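Local coordinates for protein (soluble lytic transglycosylase SLT70) (Escherichia coli, PDB 1QSA), which cleaves the glycosidic bonds between N-acetylmuramic acid and N-acetylglucosamine in peptidoglycan, leaving a 1,6-anhydro bond on the muramic acid product, at residues M51-P54 with A55-T59. Numbering follows the deposited sequence. Where two conformers were deposited one is given.
Sequences MNQP and AVTVT. With SO4 (sulfate ion), chain I.
P54 and T57 meet in a local contact in the first turn of helix 55-64, on the protein surface, where the loop after helix 38-48 turns into the next helix. P54 holds the N-cap position. Its carbonyl O takes a weak hydrogen bond from T57 N at 3.1 Å, with an N-H...O angle of only 135°, and the first regular turn follows with T59 N bonding to A55 O at 2.8 Å. The proline ring leans on the same threonine: P54 CG lies 3.4 Å from T57 OG1, an apolar ring carbon against a hydroxyl.

Q53 reaches T57 from the loop. Its side chain turns about the CB-CG bond (chi2 -72°), which brings OE1 to 3.6 Å from T57 CG2, the methyl set anti to the threonine's backbone N. A water joins the two polar ends, donating to Q53 OE1 at 2.8 Å and lying 2.9 Å from T57 OG1. The amide is also held at its other end, by Q53 NE2 bonding to I46 O in the preceding helix.

The loop joins two successive helices of the alpha-superhelical part of Slt70. The buried V58 side chain packs against F78 of helix 69-84 and F94 of helix 88-94, and R85 bonds to Q53 O. At the first helical N-H a sulfate, probably from the crystallisation liquor, takes a hydrogen bond from A55 N through its O1 at 2.8 Å (N-H...O 150°); lying at the N-terminal end of the helix, the anion is probably also favoured by the partial positive charge there.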
loop_
_atom_site.group_PDB
_atom_site.type_symbol
_atom_site.label_atom_id
_atom_site.label_comp_id
_atom_site.label_asym_id
_atom_site.label_seq_id
_atom_site.Cartn_x
_atom_site.Cartn_y
_atom_site.Cartn_z
ATOM N N MET A 51 -17.989 5.556 28.912
ATOM C CA MET A 51 -18.999 4.609 29.407
ATOM C C MET A 51 -20.131 5.261 30.206
ATOM O O MET A 51 -21.190 4.665 30.374
ATOM C CB MET A 51 -18.342 3.501 30.232
ATOM C CG MET A 51 -17.487 2.547 29.413
ATOM S SD MET A 51 -16.847 1.187 30.436
ATOM C CE MET A 51 -16.663 -0.081 29.223
ATOM N N ASN A 52 -19.915 6.494 30.662
ATOM C CA ASN A 52 -20.918 7.207 31.449
ATOM C C ASN A 52 -21.443 8.467 30.770
ATOM O O ASN A 52 -22.190 9.243 31.370
ATOM C CB ASN A 52 -20.326 7.546 32.817
ATOM C CG ASN A 52 -20.007 6.305 33.621
ATOM O OD1 ASN A 52 -20.860 5.437 33.796
ATOM N ND2 ASN A 52 -18.780 6.202 34.091
ATOM N N GLN A 53 -21.070 8.668 29.513
ATOM C CA GLN A 53 -21.517 9.853 28.800
ATOM C C GLN A 53 -22.920 9.761 28.218
ATOM O O GLN A 53 -23.285 8.750 27.607
ATOM C CB GLN A 53 -20.563 10.183 27.644
ATOM C CG GLN A 53 -19.177 10.582 28.053
ATOM C CD GLN A 53 -19.120 11.960 28.669
ATOM O OE1 GLN A 53 -20.124 12.685 28.712
ATOM N NE2 GLN A 53 -17.944 12.333 29.159
ATOM N N PRO A 54 -23.752 10.796 28.445
ATOM C CA PRO A 54 -25.096 10.743 27.866
ATOM C C PRO A 54 -24.947 11.071 26.370
ATOM O O PRO A 54 -24.060 11.838 25.981
ATOM C CB PRO A 54 -25.852 11.843 28.623
ATOM C CG PRO A 54 -24.780 12.796 29.048
ATOM C CD PRO A 54 -23.625 11.896 29.422
ATOM N N ALA A 55 -25.806 10.494 25.537
ATOM C CA ALA A 55 -25.737 10.708 24.100
ATOM C C ALA A 55 -25.762 12.182 23.693
ATOM O O ALA A 55 -25.112 12.574 22.728
ATOM C CB ALA A 55 -26.864 9.939 23.394
ATOM N N VAL A 56 -26.510 13.003 24.428
ATOM C CA VAL A 56 -26.614 14.419 24.104
ATOM C C VAL A 56 -25.254 15.133 24.132
ATOM O O VAL A 56 -24.982 15.986 23.289
ATOM C CB VAL A 56 -27.645 15.118 25.017
ATOM C CG1 VAL A 56 -27.060 15.320 26.424
ATOM C CG2 VAL A 56 -28.154 16.427 24.353
ATOM N N THR A 57 -24.387 14.742 25.057
ATOM C CA THR A 57 -23.066 15.352 25.151
ATOM C C THR A 57 -22.257 15.021 23.900
ATOM O O THR A 57 -21.598 15.887 23.316
ATOM C CB THR A 57 -22.325 14.857 26.411
ATOM O OG1 THR A 57 -23.025 15.312 27.571
ATOM C CG2 THR A 57 -20.889 15.371 26.447
ATOM N N VAL A 58 -22.352 13.770 23.464
ATOM C CA VAL A 58 -21.614 13.321 22.285
ATOM C C VAL A 58 -22.153 13.972 21.020
ATOM O O VAL A 58 -21.388 14.464 20.188
ATOM C CB VAL A 58 -21.636 11.773 22.170
ATOM C CG1 VAL A 58 -20.833 11.316 20.949
ATOM C CG2 VAL A 58 -21.039 11.159 23.447
ATOM N N THR A 59 -23.476 13.959 20.872
ATOM C CA THR A 59 -24.139 14.582 19.731
ATOM C C THR A 59 -23.746 16.063 19.624
ATOM O O THR A 59 -23.423 16.540 18.536
ATOM C CB THR A 59 -25.674 14.466 19.877
ATOM O OG1 THR A 59 -26.037 13.083 19.805
ATOM C CG2 THR A 59 -26.407 15.240 18.779
HETATM S S SO4 I . -27.925 8.271 27.625
HETATM O O1 SO4 I . -27.144 8.172 26.379
HETATM O O2 SO4 I . -28.920 7.185 27.673
HETATM O O3 SO4 I . -27.018 8.144 28.782
HETATM O O4 SO4 I . -28.614 9.573 27.675
HETATM O O HOH W 1 -21.481 14.856 29.943
#